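Local coordinates for protein synthesis inhibitor I (Hordeum vulgare, PDB 4FBC) that inhibits protein synthesis as a member of the plant ribosome-inactivating protein family and is seen here with adenosine monophosphate in its pocket, at residues 214-223 with 252-263; 132-143 with 166-174. The protein carries 3 engineered substitutions. All blocks are in the same frame, centred on the assembly; numbering follows the deposited sequence.

Contact 1: residues 214-223 with 252-263; sequences WQDLSAALLK and ANTLGILLFVEV
S218 and L258 bring their CA atoms to 5.1 Å where helix 214-223 lies against the extended chain that follows the helix ending at T254, and the two backbones stay close as far as K223 and V263. W214 extends its indole with CG anti to the backbone N (chi1 -178°), and NE1 donates to I257 O at 3.0 Å (156°), the acceptor lying in the ring plane and the N-H arriving in the carbonyl plane. L259 crosses the same indole at about a right angle, its CB 3.6 Å from the centroid of the six-membered ring in a CH-pi contact over one face. In this ribosome-inactivating fold W214 lines the adenosine monophosphate pocket and R179 makes a cation-pi contact with it; I257 O at one edge and L259 CB on one face are consistent with fixing the indole's tilt. S218 OG serves both partners: it accepts from L259 N at 3.1 Å and donates to W214 O at 2.8 Å, on the opposite face of that carbonyl from S218 N. L255 runs alongside L217 and L221 in the opposite direction, L222 CG meets L258 CD2 tip to tip at 3.8 Å, and the methyl of A219 rests against V261 CG1 at 3.9 Å.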
loop_
_atom_site.group_PDB
_atom_site.type_symbol
_atom_site.label_atom_id
_atom_site.label_comp_id
_atom_site.label_asym_id
_atom_site.label_seq_id
_atom_site.Cartn_x
_atom_site.Cartn_y
_atom_site.Cartn_z
ATOM N N TRP A 214 10.258 -3.794 -1.098
ATOM C CA TRP A 214 9.532 -3.290 -2.265
ATOM C C TRP A 214 10.429 -2.467 -3.195
ATOM O O TRP A 214 10.411 -2.648 -4.407
ATOM C CB TRP A 214 8.340 -2.459 -1.795
ATOM C CG TRP A 214 7.446 -1.900 -2.872
ATOM C CD1 TRP A 214 6.992 -2.534 -3.995
ATOM C CD2 TRP A 214 6.882 -0.586 -2.895
ATOM N NE1 TRP A 214 6.184 -1.682 -4.722
ATOM C CE2 TRP A 214 6.096 -0.485 -4.064
ATOM C CE3 TRP A 214 6.965 0.517 -2.037
ATOM C CZ2 TRP A 214 5.403 0.681 -4.398
ATOM C CZ3 TRP A 214 6.272 1.665 -2.360
ATOM C CH2 TRP A 214 5.502 1.745 -3.531
ATOM N N GLN A 215 11.228 -1.573 -2.620
ATOM C CA GLN A 215 12.144 -0.771 -3.425
ATOM C C GLN A 215 13.184 -1.653 -4.132
ATOM O O GLN A 215 13.462 -1.468 -5.324
ATOM C CB GLN A 215 12.817 0.306 -2.556
ATOM C CG GLN A 215 13.781 1.215 -3.320
ATOM C CD GLN A 215 14.177 2.437 -2.510
ATOM O OE1 GLN A 215 14.150 2.412 -1.278
ATOM N NE2 GLN A 215 14.538 3.514 -3.193
ATOM N N ASP A 216 13.752 -2.614 -3.398
ATOM C CA ASP A 216 14.736 -3.537 -3.962
ATOM C C ASP A 216 14.168 -4.338 -5.136
ATOM O O ASP A 216 14.824 -4.504 -6.156
ATOM C CB ASP A 216 15.230 -4.525 -2.891
ATOM C CG ASP A 216 16.171 -3.893 -1.888
ATOM O OD1 ASP A 216 16.743 -2.819 -2.185
ATOM O OD2 ASP A 216 16.346 -4.490 -0.802
ATOM N N LEU A 217 12.947 -4.840 -4.986
ATOM C CA LEU A 217 12.350 -5.658 -6.042
ATOM C C LEU A 217 11.980 -4.772 -7.231
ATOM O O LEU A 217 12.179 -5.158 -8.377
ATOM C CB LEU A 217 11.120 -6.421 -5.526
ATOM C CG LEU A 217 10.458 -7.381 -6.528
ATOM C CD1 LEU A 217 11.432 -8.438 -7.050
ATOM C CD2 LEU A 217 9.234 -8.052 -5.900
ATOM N N SER A 218 11.448 -3.584 -6.949
ATOM C CA SER A 218 11.099 -2.638 -8.005
ATOM C C SER A 218 12.342 -2.271 -8.809
ATOM O O SER A 218 12.342 -2.328 -10.040
ATOM C CB SER A 218 10.463 -1.373 -7.416
ATOM O OG SER A 218 9.225 -1.670 -6.791
ATOM N N ALA A 219 13.413 -1.905 -8.107
ATOM C CA ALA A 219 14.660 -1.559 -8.781
ATOM C C ALA A 219 15.234 -2.729 -9.586
ATOM O O ALA A 219 15.704 -2.539 -10.701
ATOM C CB ALA A 219 15.681 -1.041 -7.779
ATOM N N ALA A 220 15.204 -3.940 -9.029
ATOM C CA ALA A 220 15.692 -5.112 -9.751
ATOM C C ALA A 220 14.998 -5.346 -11.097
ATOM O O ALA A 220 15.636 -5.725 -12.082
ATOM C CB ALA A 220 15.599 -6.363 -8.872
ATOM N N LEU A 221 13.683 -5.149 -11.146
ATOM C CA LEU A 221 12.988 -5.299 -12.415
ATOM C C LEU A 221 13.270 -4.125 -13.360
ATOM O O LEU A 221 13.502 -4.337 -14.553
ATOM C CB LEU A 221 11.480 -5.482 -12.202
ATOM C CG LEU A 221 10.745 -5.900 -13.468
ATOM C CD1 LEU A 221 11.266 -7.247 -13.990
ATOM C CD2 LEU A 221 9.253 -5.988 -13.179
ATOM N N LEU A 222 13.266 -2.901 -12.828
ATOM C CA LEU A 222 13.546 -1.713 -13.648
ATOM C C LEU A 222 14.894 -1.787 -14.367
ATOM O O LEU A 222 15.037 -1.312 -15.498
ATOM C CB LEU A 222 13.480 -0.440 -12.797
ATOM C CG LEU A 222 12.070 -0.038 -12.347
ATOM C CD1 LEU A 222 12.122 1.029 -11.256
ATOM C CD2 LEU A 222 11.268 0.455 -13.540
ATOM N N LYS A 223 15.885 -2.372 -13.704
ATOM C CA LYS A 223 17.210 -2.526 -14.302
ATOM C C LYS A 223 17.186 -3.354 -15.581
ATOM O O LYS A 223 17.980 -3.122 -16.497
ATOM C CB LYS A 223 18.187 -3.127 -13.286
ATOM C CG LYS A 223 18.604 -2.145 -12.209
ATOM C CD LYS A 223 19.520 -2.778 -11.187
ATOM C CE LYS A 223 19.900 -1.762 -10.118
ATOM N NZ LYS A 223 20.812 -2.350 -9.083
ATOM N N ALA A 252 7.687 -9.861 -12.348
ATOM C CA ALA A 252 6.490 -9.265 -12.957
ATOM C C ALA A 252 5.218 -9.863 -12.359
ATOM O O ALA A 252 4.270 -9.141 -12.052
ATOM C CB ALA A 252 6.502 -9.432 -14.478
ATOM N N ASN A 253 5.194 -11.182 -12.185
ATOM C CA ASN A 253 4.052 -11.818 -11.525
ATOM C C ASN A 253 3.909 -11.429 -10.057
ATOM O O ASN A 253 2.827 -11.542 -9.488
ATOM C CB ASN A 253 4.139 -13.340 -11.652
ATOM C CG ASN A 253 3.710 -13.828 -13.011
ATOM O OD1 ASN A 253 2.671 -13.406 -13.535
ATOM N ND2 ASN A 253 4.502 -14.714 -13.602
ATOM N N THR A 254 4.996 -10.963 -9.444
ATOM C CA THR A 254 4.985 -10.622 -8.022
ATOM C C THR A 254 4.589 -9.169 -7.752
ATOM O O THR A 254 3.842 -8.890 -6.807
ATOM C CB THR A 254 6.351 -10.929 -7.369
ATOM O OG1 THR A 254 6.624 -12.329 -7.519
ATOM C CG2 THR A 254 6.345 -10.555 -5.881
ATOM N N LEU A 255 5.070 -8.254 -8.592
ATOM C CA LEU A 255 4.856 -6.822 -8.384
ATOM C C LEU A 255 3.451 -6.394 -8.822
ATOM O O LEU A 255 3.072 -6.576 -9.978
ATOM C CB LEU A 255 5.930 -6.006 -9.130
ATOM C CG LEU A 255 7.319 -6.028 -8.474
ATOM C CD1 LEU A 255 8.404 -5.714 -9.491
ATOM C CD2 LEU A 255 7.373 -5.062 -7.296
ATOM N N GLY A 256 2.685 -5.837 -7.890
ATOM C CA GLY A 256 1.395 -5.232 -8.210
ATOM C C GLY A 256 1.591 -3.872 -8.868
ATOM O O GLY A 256 1.028 -3.598 -9.926
ATOM N N ILE A 257 2.397 -3.018 -8.239
ATOM C CA ILE A 257 2.800 -1.739 -8.840
ATOM C C ILE A 257 4.181 -1.409 -8.302
ATOM O O ILE A 257 4.444 -1.635 -7.129
ATOM C CB ILE A 257 1.759 -0.594 -8.577
ATOM C CG1 ILE A 257 2.194 0.711 -9.263
ATOM C CG2 ILE A 257 1.487 -0.404 -7.068
ATOM C CD1 ILE A 257 1.069 1.784 -9.308
ATOM N N LEU A 258 5.071 -0.936 -9.169
ATOM C CA LEU A 258 6.465 -0.702 -8.778
ATOM C C LEU A 258 6.616 0.688 -8.170
ATOM O O LEU A 258 5.999 1.633 -8.637
ATOM C CB LEU A 258 7.408 -0.811 -9.993
ATOM C CG LEU A 258 7.795 -2.181 -10.561
ATOM C CD1 LEU A 258 6.608 -2.844 -11.271
ATOM C CD2 LEU A 258 8.990 -2.085 -11.502
ATOM N N LEU A 259 7.440 0.800 -7.128
ATOM C CA LEU A 259 7.916 2.112 -6.671
ATOM C C LEU A 259 8.860 2.654 -7.731
ATOM O O LEU A 259 9.671 1.915 -8.286
ATOM C CB LEU A 259 8.679 1.953 -5.354
ATOM C CG LEU A 259 9.304 3.219 -4.744
ATOM C CD1 LEU A 259 8.216 4.161 -4.294
ATOM C CD2 LEU A 259 10.196 2.815 -3.565
ATOM N N PHE A 260 8.764 3.941 -8.041
ATOM C CA PHE A 260 9.736 4.491 -8.966
ATOM C C PHE A 260 11.123 4.507 -8.312
ATOM O O PHE A 260 11.284 4.956 -7.179
ATOM C CB PHE A 260 9.368 5.897 -9.435
ATOM C CG PHE A 260 10.355 6.455 -10.404
ATOM C CD1 PHE A 260 10.322 6.076 -11.738
ATOM C CD2 PHE A 260 11.358 7.311 -9.972
ATOM C CE1 PHE A 260 11.261 6.566 -12.641
ATOM C CE2 PHE A 260 12.299 7.798 -10.869
ATOM C CZ PHE A 260 12.250 7.433 -12.193
ATOM N N VAL A 261 12.110 4.004 -9.038
ATOM C CA VAL A 261 13.496 4.079 -8.602
ATOM C C VAL A 261 14.379 4.563 -9.751
ATOM O O VAL A 261 14.245 4.105 -10.892
ATOM C CB VAL A 261 14.020 2.708 -8.136
ATOM C CG1 VAL A 261 15.426 2.870 -7.543
ATOM C CG2 VAL A 261 13.090 2.080 -7.121
ATOM N N GLU A 262 15.280 5.494 -9.457
ATOM C CA GLU A 262 16.282 5.880 -10.442
ATOM C C GLU A 262 17.360 4.821 -10.491
ATOM O O GLU A 262 18.091 4.635 -9.516
ATOM C CB GLU A 262 16.921 7.217 -10.066
ATOM C CG GLU A 262 15.996 8.401 -10.184
ATOM C CD GLU A 262 16.718 9.723 -9.982
ATOM O OE1 GLU A 262 17.342 9.909 -8.914
ATOM O OE2 GLU A 262 16.662 10.577 -10.892
ATOM N N VAL A 263 17.446 4.109 -11.609
ATOM C CA VAL A 263 18.501 3.115 -11.797
ATOM C C VAL A 263 19.450 3.628 -12.881
ATOM O O VAL A 263 19.038 4.404 -13.748
ATOM C CB VAL A 263 17.928 1.710 -12.149
ATOM C CG1 VAL A 263 16.935 1.257 -11.073
ATOM C CG2 VAL A 263 17.263 1.714 -13.518
#

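Contact 2: residues 132-143 with 166-174; sequences VALGRQQLADAV and AVTTLLLMV
M173 sets its CG anti to the carbonyl carbon (chi1 -63°) and then bends at the sulfur (chi3 82°), which carries CE to within 3.3 Å of G135 O, while CB of L139 packs beside SD. T169 uses the same first rotation to divide its branches: CG2 is directed at the backbone of Q138, and OG1 turns back along its own helix to bond with E165 O. The two helices, 136-143 and 166-174, approach to 8.7 Å between axes and cross at -125°. They are closest at A142 and A166, whose CA atoms are 4.2 Å apart, a spacing that the two small methyl side chains permit. Beside this pair, L139 CD1 presses on L170 CD2 at 3.5 Å with the two leucines crossing at about a right angle; L170 and V143 also reach L69 of strand 64-70, so the crossing lies over the mixed sheet of the ribosome-inactivating fold. The chain ahead of the first helix packs along T168, T169, L172 and M173. There the L134 and M173 side chains slide past each other in opposite directions, L134 CD2 3.8 Å from M173 CG, and V132 rests its methyls on T168 and L172. G135 then occupies the N-cap position, and its carbonyl, besides meeting the methionine methyl, accepts the first helical bond from L139 N. A single bridging water adds a polar link, donating to A133 O at 2.6 Å and to T169 OG1 at 2.7 Å. Chemically, then, apolar branches meet over most of the interface, and its polar element is indirect: the threonine hydroxyl bonds to E165 O and accepts a proton from the water, tying A133 to the long helix without a direct bond between the segments.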
loop_
_atom_site.group_PDB
_atom_site.type_symbol
_atom_site.label_atom_id
_atom_site.label_comp_id
_atom_site.label_asym_id
_atom_site.label_seq_id
_atom_site.Cartn_x
_atom_site.Cartn_y
_atom_site.Cartn_z
ATOM N N VAL A 132 1.070 -11.828 11.903
ATOM C CA VAL A 132 -0.176 -11.070 11.805
ATOM C C VAL A 132 -1.279 -11.847 11.084
ATOM O O VAL A 132 -1.168 -12.148 9.895
ATOM C CB VAL A 132 0.036 -9.731 11.069
ATOM C CG1 VAL A 132 -1.234 -8.895 11.111
ATOM C CG2 VAL A 132 1.204 -8.967 11.687
ATOM N N ALA A 133 -2.356 -12.150 11.803
ATOM C CA ALA A 133 -3.500 -12.830 11.199
ATOM C C ALA A 133 -4.251 -11.899 10.254
ATOM O O ALA A 133 -4.645 -10.793 10.635
ATOM C CB ALA A 133 -4.437 -13.358 12.272
ATOM N N LEU A 134 -4.453 -12.356 9.025
ATOM C CA LEU A 134 -5.239 -11.608 8.056
ATOM C C LEU A 134 -6.500 -12.408 7.737
ATOM O O LEU A 134 -6.518 -13.631 7.905
ATOM C CB LEU A 134 -4.420 -11.366 6.790
ATOM C CG LEU A 134 -3.090 -10.629 7.029
ATOM C CD1 LEU A 134 -2.307 -10.475 5.744
ATOM C CD2 LEU A 134 -3.345 -9.287 7.660
ATOM N N GLY A 135 -7.541 -11.722 7.279
ATOM C CA GLY A 135 -8.792 -12.377 6.926
ATOM C C GLY A 135 -9.951 -11.403 6.963
ATOM O O GLY A 135 -9.773 -10.232 7.322
ATOM N N ARG A 136 -11.146 -11.874 6.610
ATOM C CA ARG A 136 -12.321 -11.008 6.602
ATOM C C ARG A 136 -12.662 -10.417 7.981
ATOM O O ARG A 136 -12.887 -9.216 8.098
ATOM C CB ARG A 136 -13.543 -11.730 6.022
ATOM C CG ARG A 136 -14.677 -10.777 5.679
ATOM C CD ARG A 136 -15.945 -11.504 5.241
ATOM N NE ARG A 136 -15.799 -12.241 3.985
ATOM C CZ ARG A 136 -15.796 -11.686 2.775
ATOM N NH1 ARG A 136 -15.884 -10.372 2.642
ATOM N NH2 ARG A 136 -15.691 -12.442 1.689
ATOM N N GLN A 137 -12.715 -11.252 9.017
ATOM C CA GLN A 137 -13.045 -10.739 10.346
ATOM C C GLN A 137 -11.967 -9.794 10.899
ATOM O O GLN A 137 -12.287 -8.816 11.582
ATOM C CB GLN A 137 -13.321 -11.870 11.339
ATOM C CG GLN A 137 -14.078 -11.388 12.559
ATOM C CD GLN A 137 -15.427 -10.808 12.178
ATOM O OE1 GLN A 137 -16.209 -11.459 11.485
ATOM N NE2 GLN A 137 -15.693 -9.572 12.595
ATOM N N GLN A 138 -10.700 -10.078 10.605
ATOM C CA GLN A 138 -9.620 -9.189 11.043
ATOM C C GLN A 138 -9.728 -7.839 10.364
ATOM O O GLN A 138 -9.419 -6.808 10.967
ATOM C CB GLN A 138 -8.238 -9.797 10.766
ATOM C CG GLN A 138 -7.866 -10.963 11.668
ATOM C CD GLN A 138 -8.576 -12.250 11.287
ATOM O OE1 GLN A 138 -9.305 -12.306 10.291
ATOM N NE2 GLN A 138 -8.354 -13.298 12.073
ATOM N N LEU A 139 -10.143 -7.850 9.101
ATOM C CA LEU A 139 -10.373 -6.617 8.358
ATOM C C LEU A 139 -11.519 -5.838 8.980
ATOM O O LEU A 139 -11.392 -4.644 9.262
ATOM C CB LEU A 139 -10.663 -6.929 6.887
ATOM C CG LEU A 139 -11.050 -5.751 5.994
ATOM C CD1 LEU A 139 -9.913 -4.748 5.938
ATOM C CD2 LEU A 139 -11.409 -6.212 4.579
ATOM N N ALA A 140 -12.635 -6.524 9.216
ATOM C CA ALA A 140 -13.799 -5.893 9.822
ATOM C C ALA A 140 -13.499 -5.389 11.235
ATOM O O ALA A 140 -13.933 -4.309 11.606
ATOM C CB ALA A 140 -14.990 -6.861 9.841
ATOM N N ASP A 141 -12.773 -6.172 12.027
ATOM C CA ASP A 141 -12.457 -5.746 13.398
ATOM C C ASP A 141 -11.492 -4.555 13.411
ATOM O O ASP A 141 -11.599 -3.669 14.257
ATOM C CB ASP A 141 -11.895 -6.905 14.232
ATOM C CG ASP A 141 -12.946 -7.963 14.558
ATOM O OD1 ASP A 141 -14.147 -7.699 14.347
ATOM O OD2 ASP A 141 -12.565 -9.054 15.038
ATOM N N ALA A 142 -10.552 -4.535 12.469
ATOM C CA ALA A 142 -9.636 -3.402 12.347
ATOM C C ALA A 142 -10.386 -2.137 11.934
ATOM O O ALA A 142 -10.117 -1.045 12.460
ATOM C CB ALA A 142 -8.517 -3.709 11.362
ATOM N N VAL A 143 -11.329 -2.275 11.001
ATOM C CA VAL A 143 -12.139 -1.131 10.580
ATOM C C VAL A 143 -12.963 -0.615 11.764
ATOM O O VAL A 143 -13.037 0.589 12.005
ATOM C CB VAL A 143 -13.032 -1.463 9.359
ATOM C CG1 VAL A 143 -14.093 -0.396 9.135
ATOM C CG2 VAL A 143 -12.186 -1.605 8.121
ATOM N N ALA A 166 -4.653 -3.087 14.476
ATOM C CA ALA A 166 -5.617 -2.670 13.459
ATOM C C ALA A 166 -4.935 -1.984 12.270
ATOM O O ALA A 166 -5.208 -2.312 11.116
ATOM C CB ALA A 166 -6.667 -1.766 14.053
ATOM N N VAL A 167 -4.064 -1.015 12.547
ATOM C CA VAL A 167 -3.275 -0.399 11.481
ATOM C C VAL A 167 -2.444 -1.415 10.687
ATOM O O VAL A 167 -2.393 -1.354 9.454
ATOM C CB VAL A 167 -2.366 0.722 12.035
ATOM C CG1 VAL A 167 -1.374 1.196 10.959
ATOM C CG2 VAL A 167 -3.220 1.866 12.518
ATOM N N THR A 168 -1.808 -2.353 11.389
ATOM C CA THR A 168 -0.967 -3.362 10.752
ATOM C C THR A 168 -1.808 -4.205 9.794
ATOM O O THR A 168 -1.400 -4.492 8.653
ATOM C CB THR A 168 -0.309 -4.290 11.792
ATOM O OG1 THR A 168 0.441 -3.504 12.727
ATOM C CG2 THR A 168 0.619 -5.281 11.121
ATOM N N THR A 169 -2.995 -4.575 10.268
ATOM C CA THR A 169 -3.938 -5.378 9.488
ATOM C C THR A 169 -4.301 -4.659 8.190
ATOM O O THR A 169 -4.266 -5.253 7.105
ATOM C CB THR A 169 -5.224 -5.658 10.291
ATOM O OG1 THR A 169 -4.892 -6.392 11.480
ATOM C CG2 THR A 169 -6.208 -6.479 9.444
ATOM N N LEU A 170 -4.629 -3.375 8.292
ATOM C CA LEU A 170 -4.998 -2.613 7.108
ATOM C C LEU A 170 -3.828 -2.370 6.160
ATOM O O LEU A 170 -4.002 -2.383 4.944
ATOM C CB LEU A 170 -5.666 -1.292 7.489
ATOM C CG LEU A 170 -6.928 -1.409 8.334
ATOM C CD1 LEU A 170 -7.599 -0.055 8.474
ATOM C CD2 LEU A 170 -7.898 -2.432 7.718
ATOM N N LEU A 171 -2.641 -2.127 6.711
ATOM C CA LEU A 171 -1.460 -1.925 5.881
ATOM C C LEU A 171 -1.250 -3.132 4.982
ATOM O O LEU A 171 -0.976 -2.994 3.783
ATOM C CB LEU A 171 -0.227 -1.707 6.761
ATOM C CG LEU A 171 -0.038 -0.255 7.170
ATOM C CD1 LEU A 171 1.113 -0.146 8.146
ATOM C CD2 LEU A 171 0.221 0.597 5.954
ATOM N N LEU A 172 -1.406 -4.318 5.563
ATOM C CA LEU A 172 -1.216 -5.549 4.821
ATOM C C LEU A 172 -2.333 -5.786 3.812
ATOM O O LEU A 172 -2.066 -6.134 2.663
ATOM C CB LEU A 172 -1.069 -6.732 5.779
ATOM C CG LEU A 172 0.302 -6.806 6.450
ATOM C CD1 LEU A 172 0.210 -7.634 7.720
ATOM C CD2 LEU A 172 1.328 -7.406 5.492
ATOM N N MET A 173 -3.579 -5.555 4.223
ATOM C CA MET A 173 -4.719 -5.921 3.376
ATOM C C MET A 173 -5.087 -4.864 2.339
ATOM O O MET A 173 -5.829 -5.146 1.385
ATOM C CB MET A 173 -5.917 -6.296 4.251
ATOM C CG MET A 173 -5.629 -7.535 5.107
ATOM S SD MET A 173 -7.054 -8.066 6.075
ATOM C CE MET A 173 -7.973 -9.014 4.843
ATOM N N VAL A 174 -4.562 -3.654 2.511
ATOM C CA VAL A 174 -4.760 -2.589 1.535
ATOM C C VAL A 174 -3.440 -2.195 0.862
ATOM O O VAL A 174 -3.254 -2.423 -0.328
ATOM C CB VAL A 174 -5.441 -1.348 2.161
ATOM C CG1 VAL A 174 -5.593 -0.236 1.131
ATOM C CG2 VAL A 174 -6.803 -1.717 2.733
HETATM O O HOH W 1 -4.741 -8.935 12.474
#

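Contact 2 closes before contact 1 opens, so the two lie in series along the chain. Their centres stand 25 Å apart on opposite sides of the chain's centre, and their nearest atoms are about 8 Å from each other without touching. They share no helix, yet helix 157-179 relates them: its middle supplies segment 166-174, while R179 at its end bonds to the backbone of G256 and I257 in contact 1. Each also contributes one residue to the adenosine monophosphate pocket, L171 from contact 2 and W214 from contact 1. The pocket therefore draws on two separately packed regions, one beside the mixed sheet and one formed by helix 214-225 with the later coil.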